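PDB 3K25: Slr1438 protein from Synechocystis sp., which is of unknown function but belongs to the aldose 1-epimerase family, and so probably binds carbohydrate and may act as an isomerase. Local coordinates for residues L46-R50 and G247-L251; A125-A129 and Q155-F159; H141-Q147 and A280-V286; K172-L177 and L199-S203; L236-V241 and L253-P259. All blocks are in the same frame, centred on the assembly; numbering follows the deposited sequence.

How the contacts relate
All five contacts lie in a single chain built mostly of antiparallel strands, consistent with the beta-sandwich of galactose mutarotase relatives. Contacts 1, 2 and 5 reach the curled sheet that holds strands 157-168, 239-245 and 250-256, whereas contacts 3 and 4 reach the other eight-stranded sheet, with strands 142-151, 276-287 and 176-178. Contact 5 bridges the two, since Tyr-237 touches Gln-147 and Val-282 of contact 3, their centres about 14 Å apart. Contacts 2 and 4 are the most distant pair, centres about 39 Å apart. Segment 46-50 comes first and 280-286 last; contacts 2, 4, 1 and 5 close in turn between, the segments of 1 and 5 alternating, so residues remote in sequence are drawn into one body.

Contact 1. Residues L46-R50 and G247-L251; sequences LYFDR and GKDYL
Tyr-250 turns the edge of its ring toward the face of Tyr-47, an edge-to-face pair with centroids 4.9 Å apart and planes at 52°. Tyr-250 CD1 stands 3.6 Å above the plane of the Tyr-47 ring, over its centre. Tyr-47 CB packs 3.6 Å from Tyr-250 CB; with CG of Tyr-47 anti to the backbone N (chi1 159°), the ring comes under CD1 of Tyr-250. Lys-248, bent at chi3, crosses the phenol end nearly at a right angle and forms a long salt bridge, NZ to Asp-49 OD2 at 3.8 Å; the other oxygen, OD1, takes the backbone N of Arg-52. Tyrosine suits this place because its ring packs while its hydroxyl lies near the lysine. With an alanine here, the edge of Tyr-250 would probably lose the face it rests on, and a gap would open between the segments. Strand 157-168 ties both sides together: Tyr-166 bonds to the backbone of Tyr-47 and sets its ring against Tyr-250, while Phe-167 pairs with Leu-251.

Contact 2. Residues A125-A129 and Q155-F159; sequences AFPFA and QRMPF
An aromatic and proline cluster joins Phe-126 and Phe-128 of the loop before strand 130-139 to Met-157 and Pro-158 at the start of strand 157-168. Pro-158 CD lies over one face of the Phe-128 ring, 3.7 Å from its centroid, a CH-pi contact suited to proline because its ring carbon next to N is polarised. Met-157 CA makes a second, off-centre CH-pi contact with that ring, and Met-157 CG packs 3.5 Å from Phe-128 CB. An inverse gamma turn centred on Pro-127, with Phe-128 N to Phe-126 O at 2.7 Å, lies between the two phenylalanines, and Phe-128 CD2 sits over the centre of the Phe-126 ring. That ring directs its edge at Pro-158 O, near its plane by CZ. Met-157, modelled as selenomethionine, has CG anti to the backbone N (chi1 179°), which brings it also to 3.9 Å from Phe-126 CZ; its SE makes an oblique Met-aromatic contact, 5.4 Å from the Phe-126 centroid. Met-157 and Phe-159 also bond through their backbones to strand 270-272.

Contact 3. Residues H141-Q147 and A280-V286; sequences HSLRIEQ and AWVNFQV
Arg-144 meets Trp-281 because its chain runs extended to NE from a CG anti to the backbone N (chi1 -175°), while Trp-281 CG lies between its own N and carbonyl carbon (chi1 60°), bringing the indole beneath that path. Both belong to neighbouring antiparallel strands, joined by paired backbone bonds, of an eight-stranded sheet consistent with the mutarotase beta-sandwich. The guanidinium lies flat on the indole, centres 4.1 Å apart and planes at 28°, an off-centre cation-pi stack. Two bonds near the guanidinium plane help fix its rotation: NE to Glu-146 OE2, a 3.1 Å salt bridge on the carboxylate's anti side, and NH1 to Asn-283 OD1 at 3.1 Å, coming from above the amide's carbonyl plane. Were a leucine to replace Arg-144, Glu-146 would probably lose its salt-bridge partner and Trp-281 the flat cation over its face. The face carrying Leu-143, Ile-145, Val-282 and Phe-284 is buried and largely apolar, and there Ile-145 CD1 rests at the ring edge of Phe-284, 4.3 Å from CE2.

Contact 4. Residues K172-L177 and L199-S203; sequences KLGITL and LNLTS
Lys-172, whose NZ is gripped by Thr-244 OG1 and by the backbone O of Lys-248, lays its aliphatic chain beside Leu-201, with Lys-172 CB 4.0 Å from Leu-201 CB. Two type I beta turns face each other here: one from Lys-172 to Ile-175, closed by Ile-175 N to Lys-172 O at 3.0 Å, the other from Asn-200 to Ser-203, closed by Ser-203 N to Asn-200 O at 3.2 Å. The first leads into strand 176-178, an outermost strand of one large sheet, and the second into strand 205-210 of the other. A long lysine fits because its methylenes can pack while the ammonium reaches a distant pair of oxygens, which accept its N-H groups. Leu-201 fills the middle: with CG anti to the carbonyl carbon (chi1 -61°), its CD1 meets CG2 of Ile-175 at about a right angle, and the Leu-201 side chain also touches Leu-206 and Leu-251. Toward Leu-177 it comes tip to tip, Leu-201 CD1 to Leu-177 CD1 at 4.1 Å.

Contact 5. Residues L236-V241 and L253-P259; sequences LYQTLV and LEPWSGP
Glu-254 crosses Val-241 obliquely, meeting it from root to tip. Its CB lies 3.8 Å from Val-241 O and its CG next to that same oxygen; CD then comes 3.6 Å from Val-241 CG1, which OE1 also faces, and at the end OE2 accepts Trp-256 NE1 at 3.0 Å, on the anti side of the carboxylate and somewhat out of its plane. Val-241 completes the triangle: its CG2 points almost straight down on the six-membered ring of Trp-256, 3.4 Å from the centroid and 11° off the normal, a CH-pi contact. With CG1 anti to the backbone N (chi1 171°) and CG2 anti to the carbonyl carbon, one methyl goes to the glutamate and the other to the indole. All three side chains share one face of the hairpin of strands 239-245 and 250-256. Its backbone is firmly paired, with Glu-254 N to Val-241 O at 2.7 Å. A classic beta bulge follows, where Trp-256 O receives Thr-239 N at 3.0 Å and, weakly, Gln-238 N. On the opposite face Leu-240 packs against Pro-255. The chemistry implies a buried carboxylate held at OE2 by the indole N-H and packed at CD against the CG1 methyl of Val-241.

Contact 1. Residues L46-R50 and G247-L251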
# COMPACT_ATOMS: atom_id res chain seq x y z
N LEU A 46 10.11 -0.63 8.07
CA LEU A 46 9.37 0.36 7.28
C LEU A 46 9.92 1.76 7.50
O LEU A 46 10.49 2.04 8.56
CB LEU A 46 7.89 0.39 7.66
CG LEU A 46 7.00 -0.74 7.15
CD1 LEU A 46 5.59 -0.61 7.74
CD2 LEU A 46 6.96 -0.68 5.64
N TYR A 47 9.77 2.63 6.50
CA TYR A 47 10.23 4.01 6.61
C TYR A 47 9.01 4.84 6.96
O TYR A 47 7.91 4.54 6.49
CB TYR A 47 10.79 4.50 5.28
CG TYR A 47 10.83 6.02 5.13
CD1 TYR A 47 9.68 6.75 4.79
CD2 TYR A 47 12.02 6.72 5.30
CE1 TYR A 47 9.73 8.13 4.62
CE2 TYR A 47 12.08 8.10 5.13
CZ TYR A 47 10.93 8.80 4.79
OH TYR A 47 11.01 10.17 4.60
N PHE A 48 9.18 5.89 7.76
CA PHE A 48 8.04 6.70 8.14
C PHE A 48 8.40 8.13 8.51
O PHE A 48 9.17 8.36 9.44
CB PHE A 48 7.29 6.06 9.30
CG PHE A 48 5.89 6.58 9.50
CD1 PHE A 48 4.93 6.42 8.50
CD2 PHE A 48 5.54 7.24 10.67
CE1 PHE A 48 3.63 6.90 8.66
CE2 PHE A 48 4.24 7.72 10.85
CZ PHE A 48 3.28 7.55 9.84
N ASP A 49 7.84 9.09 7.79
CA ASP A 49 8.11 10.49 8.05
C ASP A 49 7.17 11.01 9.14
O ASP A 49 6.06 11.48 8.86
CB ASP A 49 7.91 11.30 6.77
CG ASP A 49 8.37 12.73 6.91
OD1 ASP A 49 8.24 13.27 8.03
OD2 ASP A 49 8.84 13.31 5.90
N ARG A 50 7.63 10.93 10.39
CA ARG A 50 6.85 11.35 11.56
C ARG A 50 6.45 12.82 11.58
O ARG A 50 5.29 13.14 11.84
CB ARG A 50 7.62 11.03 12.84
CG ARG A 50 7.82 9.54 13.08
CD ARG A 50 8.59 9.29 14.36
NE ARG A 50 8.78 7.86 14.58
CZ ARG A 50 9.57 7.35 15.52
NH1 ARG A 50 10.25 8.16 16.32
NH2 ARG A 50 9.68 6.03 15.65
N GLY A 247 17.95 10.86 -1.57
CA GLY A 247 17.79 11.47 -0.26
C GLY A 247 16.95 10.66 0.72
O GLY A 247 17.48 10.07 1.65
N LYS A 248 15.63 10.65 0.51
CA LYS A 248 14.73 9.91 1.39
C LYS A 248 15.10 8.42 1.39
O LYS A 248 15.19 7.79 0.34
CB LYS A 248 13.29 10.14 0.96
CG LYS A 248 12.97 11.63 0.76
CD LYS A 248 11.47 11.95 0.77
CE LYS A 248 10.87 11.91 2.19
NZ LYS A 248 9.42 12.29 2.25
N ASP A 249 15.31 7.86 2.58
CA ASP A 249 15.71 6.47 2.72
C ASP A 249 14.62 5.39 2.71
O ASP A 249 14.37 4.73 3.72
CB ASP A 249 16.57 6.31 3.99
CG ASP A 249 17.87 7.09 3.91
OD1 ASP A 249 18.65 6.88 2.95
OD2 ASP A 249 18.13 7.92 4.82
N TYR A 250 14.00 5.21 1.55
CA TYR A 250 12.96 4.19 1.40
C TYR A 250 12.88 3.66 -0.03
O TYR A 250 13.21 4.36 -0.99
CB TYR A 250 11.59 4.75 1.80
CG TYR A 250 11.03 5.85 0.90
CD1 TYR A 250 11.05 7.19 1.31
CD2 TYR A 250 10.43 5.54 -0.32
CE1 TYR A 250 10.49 8.19 0.52
CE2 TYR A 250 9.87 6.54 -1.12
CZ TYR A 250 9.90 7.86 -0.69
OH TYR A 250 9.30 8.84 -1.45
N LEU A 251 12.45 2.42 -0.15
CA LEU A 251 12.30 1.79 -1.46
C LEU A 251 10.92 1.13 -1.48
O LEU A 251 10.66 0.21 -0.70
CB LEU A 251 13.39 0.75 -1.69
CG LEU A 251 13.32 -0.02 -3.02
CD1 LEU A 251 13.43 0.94 -4.18
CD2 LEU A 251 14.45 -1.04 -3.07

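Contact 2. Residues A125-A129 and Q155-F159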
# COMPACT_ATOMS: atom_id res chain seq x y z
N ALA A 125 -18.02 10.36 -5.67
CA ALA A 125 -16.81 10.25 -6.50
C ALA A 125 -16.64 8.83 -7.06
O ALA A 125 -15.81 8.60 -7.95
CB ALA A 125 -15.58 10.63 -5.67
N PHE A 126 -17.43 7.90 -6.52
CA PHE A 126 -17.36 6.49 -6.90
C PHE A 126 -18.72 5.89 -6.52
O PHE A 126 -18.90 5.41 -5.40
CB PHE A 126 -16.23 5.84 -6.10
CG PHE A 126 -15.92 4.43 -6.51
CD1 PHE A 126 -15.46 4.15 -7.80
CD2 PHE A 126 -16.08 3.38 -5.60
CE1 PHE A 126 -15.16 2.83 -8.18
CE2 PHE A 126 -15.79 2.06 -5.97
CZ PHE A 126 -15.33 1.78 -7.26
N PRO A 127 -19.68 5.90 -7.47
CA PRO A 127 -21.05 5.39 -7.30
C PRO A 127 -21.23 3.90 -7.06
O PRO A 127 -22.01 3.25 -7.76
CB PRO A 127 -21.73 5.85 -8.58
CG PRO A 127 -20.65 5.65 -9.59
CD PRO A 127 -19.44 6.25 -8.89
N PHE A 128 -20.52 3.34 -6.08
CA PHE A 128 -20.67 1.92 -5.78
C PHE A 128 -20.67 1.69 -4.28
O PHE A 128 -19.83 2.21 -3.55
CB PHE A 128 -19.54 1.12 -6.44
CG PHE A 128 -19.48 1.29 -7.92
CD1 PHE A 128 -20.29 0.53 -8.76
CD2 PHE A 128 -18.61 2.22 -8.49
CE1 PHE A 128 -20.25 0.70 -10.14
CE2 PHE A 128 -18.56 2.39 -9.87
CZ PHE A 128 -19.39 1.62 -10.70
N ALA A 129 -21.64 0.90 -3.82
CA ALA A 129 -21.79 0.60 -2.40
C ALA A 129 -20.75 -0.40 -1.90
O ALA A 129 -21.09 -1.53 -1.52
CB ALA A 129 -23.20 0.06 -2.14
N GLN A 155 -25.22 -3.17 -8.78
CA GLN A 155 -24.59 -3.34 -10.08
C GLN A 155 -23.09 -3.56 -9.96
O GLN A 155 -22.48 -3.17 -8.98
CB GLN A 155 -24.88 -2.14 -10.99
CG GLN A 155 -24.57 -0.80 -10.38
CD GLN A 155 -24.71 0.32 -11.40
OE1 GLN A 155 -25.72 0.40 -12.11
NE2 GLN A 155 -23.70 1.19 -11.49
N ARG A 156 -22.51 -4.22 -10.97
CA ARG A 156 -21.08 -4.52 -11.00
C ARG A 156 -20.25 -3.33 -10.54
O ARG A 156 -20.56 -2.17 -10.84
CB ARG A 156 -20.64 -4.91 -12.40
CG ARG A 156 -21.51 -5.93 -13.06
CD ARG A 156 -20.89 -6.34 -14.37
NE ARG A 156 -19.69 -7.13 -14.15
CZ ARG A 156 -18.51 -6.88 -14.73
NH1 ARG A 156 -18.38 -5.84 -15.54
NH2 ARG A 156 -17.48 -7.68 -14.51
N MSE A 157 -19.16 -3.62 -9.83
CA MSE A 157 -18.29 -2.58 -9.33
C MSE A 157 -16.88 -2.74 -9.85
O MSE A 157 -16.20 -3.72 -9.56
CB MSE A 157 -18.29 -2.61 -7.80
CG MSE A 157 -17.40 -1.57 -7.15
SE MSE A 157 -17.36 -1.77 -5.22
CE MSE A 157 -16.20 -3.32 -5.13
N PRO A 158 -16.42 -1.79 -10.66
CA PRO A 158 -15.06 -1.92 -11.17
C PRO A 158 -14.17 -1.30 -10.11
O PRO A 158 -14.62 -0.43 -9.37
CB PRO A 158 -15.11 -1.09 -12.45
CG PRO A 158 -16.00 0.03 -12.08
CD PRO A 158 -17.11 -0.65 -11.29
N PHE A 159 -12.93 -1.75 -10.00
CA PHE A 159 -12.04 -1.17 -9.00
C PHE A 159 -10.59 -1.61 -9.15
O PHE A 159 -10.25 -2.52 -9.90
CB PHE A 159 -12.50 -1.54 -7.59
CG PHE A 159 -12.06 -2.90 -7.15
CD1 PHE A 159 -12.77 -4.04 -7.54
CD2 PHE A 159 -10.88 -3.06 -6.41
CE1 PHE A 159 -12.31 -5.33 -7.20
CE2 PHE A 159 -10.40 -4.34 -6.07
CZ PHE A 159 -11.12 -5.48 -6.47

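Contact 3. Residues H141-Q147 and A280-V286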
# COMPACT_ATOMS: atom_id res chain seq x y z
N HIS A 141 8.43 -12.94 11.62
CA HIS A 141 9.08 -11.88 10.87
C HIS A 141 8.29 -11.43 9.65
O HIS A 141 8.87 -11.00 8.65
CB HIS A 141 10.48 -12.32 10.46
CG HIS A 141 11.44 -12.43 11.60
ND1 HIS A 141 11.94 -11.33 12.26
CD2 HIS A 141 11.98 -13.52 12.21
CE1 HIS A 141 12.75 -11.73 13.23
NE2 HIS A 141 12.79 -13.05 13.22
N SER A 142 6.97 -11.53 9.72
CA SER A 142 6.18 -11.12 8.58
C SER A 142 4.87 -10.42 8.91
O SER A 142 4.35 -10.51 10.02
CB SER A 142 5.88 -12.34 7.69
OG SER A 142 4.97 -13.22 8.32
N LEU A 143 4.35 -9.72 7.90
CA LEU A 143 3.08 -9.01 8.01
C LEU A 143 2.22 -9.42 6.84
O LEU A 143 2.61 -9.27 5.67
CB LEU A 143 3.27 -7.50 7.96
CG LEU A 143 1.93 -6.76 7.91
CD1 LEU A 143 0.99 -7.28 8.98
CD2 LEU A 143 2.19 -5.29 8.09
N ARG A 144 1.04 -9.93 7.15
CA ARG A 144 0.09 -10.38 6.14
C ARG A 144 -1.16 -9.54 6.27
O ARG A 144 -1.65 -9.30 7.37
CB ARG A 144 -0.27 -11.86 6.35
CG ARG A 144 -1.15 -12.45 5.26
CD ARG A 144 -1.67 -13.85 5.63
NE ARG A 144 -2.26 -14.55 4.48
CZ ARG A 144 -1.56 -14.91 3.41
NH1 ARG A 144 -0.26 -14.65 3.34
NH2 ARG A 144 -2.17 -15.55 2.40
N ILE A 145 -1.68 -9.06 5.14
CA ILE A 145 -2.90 -8.27 5.16
C ILE A 145 -3.85 -8.99 4.24
O ILE A 145 -3.50 -9.35 3.12
CB ILE A 145 -2.68 -6.84 4.66
CG1 ILE A 145 -1.44 -6.24 5.30
CG2 ILE A 145 -3.89 -5.98 5.03
CD1 ILE A 145 -1.21 -4.78 4.98
N GLU A 146 -5.05 -9.24 4.74
CA GLU A 146 -6.04 -9.95 3.96
C GLU A 146 -7.19 -9.00 3.69
O GLU A 146 -7.65 -8.28 4.59
CB GLU A 146 -6.51 -11.20 4.72
CG GLU A 146 -5.35 -12.09 5.14
CD GLU A 146 -5.79 -13.41 5.74
OE1 GLU A 146 -6.65 -13.40 6.65
OE2 GLU A 146 -5.26 -14.46 5.31
N GLN A 147 -7.65 -9.00 2.45
CA GLN A 147 -8.71 -8.10 2.06
C GLN A 147 -9.93 -8.82 1.53
O GLN A 147 -9.82 -9.88 0.92
CB GLN A 147 -8.23 -7.13 0.96
CG GLN A 147 -6.82 -6.56 1.11
CD GLN A 147 -5.75 -7.52 0.61
OE1 GLN A 147 -5.88 -8.08 -0.48
NE2 GLN A 147 -4.69 -7.71 1.39
N ALA A 280 -8.52 -11.26 -1.20
CA ALA A 280 -7.16 -11.27 -1.69
C ALA A 280 -6.25 -11.09 -0.50
O ALA A 280 -6.72 -10.92 0.63
CB ALA A 280 -6.97 -10.12 -2.68
N TRP A 281 -4.95 -11.14 -0.75
CA TRP A 281 -3.98 -10.95 0.30
C TRP A 281 -2.61 -10.56 -0.24
O TRP A 281 -2.25 -10.88 -1.38
CB TRP A 281 -3.85 -12.23 1.14
CG TRP A 281 -3.41 -13.40 0.33
CD1 TRP A 281 -4.21 -14.33 -0.28
CD2 TRP A 281 -2.06 -13.73 -0.05
NE1 TRP A 281 -3.45 -15.21 -1.01
CE2 TRP A 281 -2.12 -14.86 -0.89
CE3 TRP A 281 -0.81 -13.16 0.24
CZ2 TRP A 281 -0.98 -15.44 -1.45
CZ3 TRP A 281 0.33 -13.74 -0.32
CH2 TRP A 281 0.23 -14.87 -1.15
N VAL A 282 -1.86 -9.86 0.59
CA VAL A 282 -0.51 -9.45 0.26
C VAL A 282 0.33 -9.87 1.46
O VAL A 282 -0.14 -9.84 2.59
CB VAL A 282 -0.41 -7.94 0.05
CG1 VAL A 282 1.01 -7.57 -0.27
CG2 VAL A 282 -1.32 -7.53 -1.11
N ASN A 283 1.57 -10.28 1.23
CA ASN A 283 2.42 -10.73 2.32
C ASN A 283 3.78 -10.06 2.31
O ASN A 283 4.32 -9.73 1.25
CB ASN A 283 2.59 -12.25 2.26
CG ASN A 283 3.02 -12.84 3.59
OD1 ASN A 283 2.19 -13.13 4.46
ND2 ASN A 283 4.33 -13.02 3.76
N PHE A 284 4.32 -9.84 3.49
CA PHE A 284 5.62 -9.21 3.62
C PHE A 284 6.48 -10.06 4.54
O PHE A 284 6.16 -10.26 5.71
CB PHE A 284 5.44 -7.80 4.18
CG PHE A 284 4.55 -6.94 3.33
CD1 PHE A 284 4.98 -6.52 2.07
CD2 PHE A 284 3.27 -6.59 3.76
CE1 PHE A 284 4.13 -5.76 1.25
CE2 PHE A 284 2.42 -5.84 2.95
CZ PHE A 284 2.86 -5.42 1.69
N GLN A 285 7.57 -10.58 3.99
CA GLN A 285 8.47 -11.43 4.74
C GLN A 285 9.86 -10.83 4.83
O GLN A 285 10.43 -10.41 3.83
CB GLN A 285 8.56 -12.80 4.05
CG GLN A 285 9.28 -13.85 4.85
CD GLN A 285 8.45 -14.33 6.02
OE1 GLN A 285 7.43 -15.01 5.84
NE2 GLN A 285 8.87 -13.98 7.23
N VAL A 286 10.40 -10.76 6.04
CA VAL A 286 11.75 -10.25 6.21
C VAL A 286 12.67 -11.42 6.58
O VAL A 286 12.28 -12.32 7.33
CB VAL A 286 11.82 -9.13 7.30
CG1 VAL A 286 11.53 -9.69 8.67
CG2 VAL A 286 13.19 -8.49 7.28

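Contact 4. Residues K172-L177 and L199-S203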
# COMPACT_ATOMS: atom_id res chain seq x y z
N LYS A 172 21.33 2.30 -0.83
CA LYS A 172 20.67 1.79 -2.03
C LYS A 172 21.58 1.10 -3.05
O LYS A 172 21.15 0.19 -3.76
CB LYS A 172 19.91 2.93 -2.71
CG LYS A 172 18.88 3.60 -1.80
CD LYS A 172 18.18 4.74 -2.53
CE LYS A 172 17.17 5.45 -1.63
NZ LYS A 172 16.54 6.60 -2.35
N LEU A 173 22.83 1.53 -3.11
CA LEU A 173 23.79 0.97 -4.06
C LEU A 173 23.92 -0.55 -3.95
O LEU A 173 23.91 -1.25 -4.95
CB LEU A 173 25.16 1.62 -3.86
CG LEU A 173 26.18 1.36 -4.97
CD1 LEU A 173 25.63 1.87 -6.29
CD2 LEU A 173 27.49 2.04 -4.63
N GLY A 174 24.05 -1.06 -2.73
CA GLY A 174 24.20 -2.49 -2.55
C GLY A 174 22.94 -3.32 -2.67
O GLY A 174 22.97 -4.55 -2.54
N ILE A 175 21.82 -2.65 -2.94
CA ILE A 175 20.54 -3.34 -3.07
C ILE A 175 20.46 -4.34 -4.22
O ILE A 175 20.70 -3.99 -5.38
CB ILE A 175 19.37 -2.32 -3.24
CG1 ILE A 175 19.29 -1.41 -2.01
CG2 ILE A 175 18.04 -3.05 -3.42
CD1 ILE A 175 19.03 -2.16 -0.70
N THR A 176 20.14 -5.58 -3.88
CA THR A 176 19.98 -6.65 -4.86
C THR A 176 18.48 -6.73 -5.16
O THR A 176 17.67 -6.86 -4.23
CB THR A 176 20.46 -8.00 -4.29
OG1 THR A 176 21.88 -7.97 -4.12
CG2 THR A 176 20.08 -9.14 -5.22
N LEU A 177 18.09 -6.64 -6.43
CA LEU A 177 16.68 -6.71 -6.81
C LEU A 177 16.27 -8.04 -7.44
O LEU A 177 17.09 -8.81 -7.93
CB LEU A 177 16.32 -5.57 -7.77
CG LEU A 177 16.06 -4.21 -7.13
CD1 LEU A 177 15.51 -3.23 -8.18
CD2 LEU A 177 15.07 -4.37 -5.98
N LEU A 199 19.17 -2.36 -11.39
CA LEU A 199 18.90 -0.96 -11.67
C LEU A 199 19.61 -0.08 -10.66
O LEU A 199 19.91 -0.52 -9.55
CB LEU A 199 17.39 -0.71 -11.60
CG LEU A 199 16.79 0.18 -12.68
CD1 LEU A 199 15.30 0.38 -12.38
CD2 LEU A 199 17.52 1.52 -12.74
N ASN A 200 19.86 1.17 -11.04
CA ASN A 200 20.52 2.12 -10.14
C ASN A 200 19.48 2.82 -9.27
O ASN A 200 18.86 3.80 -9.69
CB ASN A 200 21.31 3.17 -10.94
CG ASN A 200 22.04 4.15 -10.03
OD1 ASN A 200 22.83 3.75 -9.18
ND2 ASN A 200 21.77 5.44 -10.22
N LEU A 201 19.29 2.30 -8.06
CA LEU A 201 18.33 2.85 -7.11
C LEU A 201 18.89 4.10 -6.45
O LEU A 201 18.26 4.69 -5.57
CB LEU A 201 17.98 1.80 -6.06
CG LEU A 201 17.33 0.53 -6.63
CD1 LEU A 201 17.28 -0.56 -5.57
CD2 LEU A 201 15.93 0.85 -7.13
N THR A 202 20.07 4.51 -6.89
CA THR A 202 20.72 5.70 -6.37
C THR A 202 20.32 6.90 -7.24
O THR A 202 20.56 8.05 -6.89
CB THR A 202 22.27 5.53 -6.36
OG1 THR A 202 22.65 4.55 -5.38
CG2 THR A 202 22.96 6.85 -6.03
N SER A 203 19.71 6.61 -8.38
CA SER A 203 19.26 7.65 -9.31
C SER A 203 18.41 8.69 -8.59
O SER A 203 17.83 8.41 -7.55
CB SER A 203 18.45 7.03 -10.45
OG SER A 203 17.71 8.03 -11.14

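Contact 5. Residues L236-V241 and L253-P259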
# COMPACT_ATOMS: atom_id res chain seq x y z
N LEU A 236 -5.01 -11.28 -7.43
CA LEU A 236 -5.69 -10.02 -7.74
C LEU A 236 -4.63 -9.00 -8.20
O LEU A 236 -4.94 -8.06 -8.94
CB LEU A 236 -6.41 -9.48 -6.50
CG LEU A 236 -6.96 -8.04 -6.59
CD1 LEU A 236 -8.18 -8.03 -7.51
CD2 LEU A 236 -7.33 -7.50 -5.20
N TYR A 237 -3.39 -9.19 -7.76
CA TYR A 237 -2.33 -8.26 -8.10
C TYR A 237 -1.50 -8.68 -9.30
O TYR A 237 -0.80 -9.69 -9.26
CB TYR A 237 -1.44 -8.05 -6.88
CG TYR A 237 -2.26 -7.64 -5.69
CD1 TYR A 237 -2.78 -8.60 -4.81
CD2 TYR A 237 -2.61 -6.30 -5.49
CE1 TYR A 237 -3.64 -8.23 -3.76
CE2 TYR A 237 -3.46 -5.92 -4.45
CZ TYR A 237 -3.97 -6.88 -3.59
OH TYR A 237 -4.83 -6.51 -2.58
N GLN A 238 -1.58 -7.88 -10.36
CA GLN A 238 -0.88 -8.17 -11.61
C GLN A 238 0.21 -7.18 -11.97
O GLN A 238 0.95 -7.39 -12.93
CB GLN A 238 -1.90 -8.25 -12.73
CG GLN A 238 -3.07 -9.15 -12.36
CD GLN A 238 -4.29 -8.90 -13.20
OE1 GLN A 238 -4.35 -9.27 -14.36
NE2 GLN A 238 -5.29 -8.24 -12.60
N THR A 239 0.31 -6.10 -11.19
CA THR A 239 1.32 -5.07 -11.44
C THR A 239 2.23 -4.78 -10.24
O THR A 239 1.80 -4.80 -9.09
CB THR A 239 0.65 -3.75 -11.87
OG1 THR A 239 0.28 -3.83 -13.26
CG2 THR A 239 1.61 -2.58 -11.68
N LEU A 240 3.49 -4.49 -10.54
CA LEU A 240 4.47 -4.20 -9.52
C LEU A 240 5.06 -2.82 -9.77
O LEU A 240 5.57 -2.54 -10.86
CB LEU A 240 5.57 -5.25 -9.56
CG LEU A 240 5.98 -5.91 -8.24
CD1 LEU A 240 4.86 -5.86 -7.19
CD2 LEU A 240 6.36 -7.35 -8.57
N VAL A 241 4.96 -1.96 -8.75
CA VAL A 241 5.47 -0.60 -8.86
C VAL A 241 6.69 -0.37 -7.95
O VAL A 241 6.75 -0.90 -6.83
CB VAL A 241 4.37 0.44 -8.50
CG1 VAL A 241 4.97 1.84 -8.38
CG2 VAL A 241 3.26 0.42 -9.56
N LEU A 253 8.21 -1.25 -3.09
CA LEU A 253 8.04 -2.39 -3.97
C LEU A 253 6.56 -2.64 -3.76
O LEU A 253 6.16 -3.36 -2.85
CB LEU A 253 8.87 -3.57 -3.48
CG LEU A 253 9.07 -4.70 -4.49
CD1 LEU A 253 9.61 -4.12 -5.77
CD2 LEU A 253 10.02 -5.75 -3.93
N GLU A 254 5.73 -2.02 -4.61
CA GLU A 254 4.29 -2.08 -4.45
C GLU A 254 3.42 -2.95 -5.36
O GLU A 254 3.49 -2.87 -6.59
CB GLU A 254 3.74 -0.64 -4.49
CG GLU A 254 4.80 0.44 -4.34
CD GLU A 254 4.32 1.80 -4.79
OE1 GLU A 254 5.14 2.75 -4.84
OE2 GLU A 254 3.12 1.92 -5.10
N PRO A 255 2.56 -3.78 -4.75
CA PRO A 255 1.65 -4.66 -5.49
C PRO A 255 0.35 -3.91 -5.82
O PRO A 255 -0.33 -3.42 -4.92
CB PRO A 255 1.44 -5.82 -4.52
CG PRO A 255 1.48 -5.14 -3.19
CD PRO A 255 2.65 -4.19 -3.34
N TRP A 256 0.02 -3.83 -7.11
CA TRP A 256 -1.19 -3.15 -7.59
C TRP A 256 -2.04 -4.14 -8.36
O TRP A 256 -1.51 -4.96 -9.12
CB TRP A 256 -0.83 -2.02 -8.56
CG TRP A 256 -0.22 -0.81 -7.94
CD1 TRP A 256 0.33 -0.70 -6.69
CD2 TRP A 256 -0.05 0.46 -8.57
NE1 TRP A 256 0.83 0.57 -6.51
CE2 TRP A 256 0.61 1.30 -7.65
CE3 TRP A 256 -0.39 0.98 -9.83
CZ2 TRP A 256 0.94 2.62 -7.94
CZ3 TRP A 256 -0.06 2.29 -10.12
CH2 TRP A 256 0.60 3.10 -9.18
N SER A 257 -3.36 -4.08 -8.19
CA SER A 257 -4.21 -5.02 -8.91
C SER A 257 -4.20 -4.63 -10.39
O SER A 257 -4.40 -5.47 -11.28
CB SER A 257 -5.64 -5.02 -8.35
OG SER A 257 -6.27 -3.75 -8.49
N GLY A 258 -3.95 -3.35 -10.63
CA GLY A 258 -3.90 -2.83 -11.98
C GLY A 258 -3.06 -1.56 -12.05
O GLY A 258 -2.78 -0.95 -11.01
N PRO A 259 -2.65 -1.15 -13.25
CA PRO A 259 -1.84 0.06 -13.45
C PRO A 259 -2.64 1.37 -13.42
O PRO A 259 -3.85 1.37 -13.19
CB PRO A 259 -1.20 -0.19 -14.81
CG PRO A 259 -2.30 -0.89 -15.55
CD PRO A 259 -2.79 -1.90 -14.52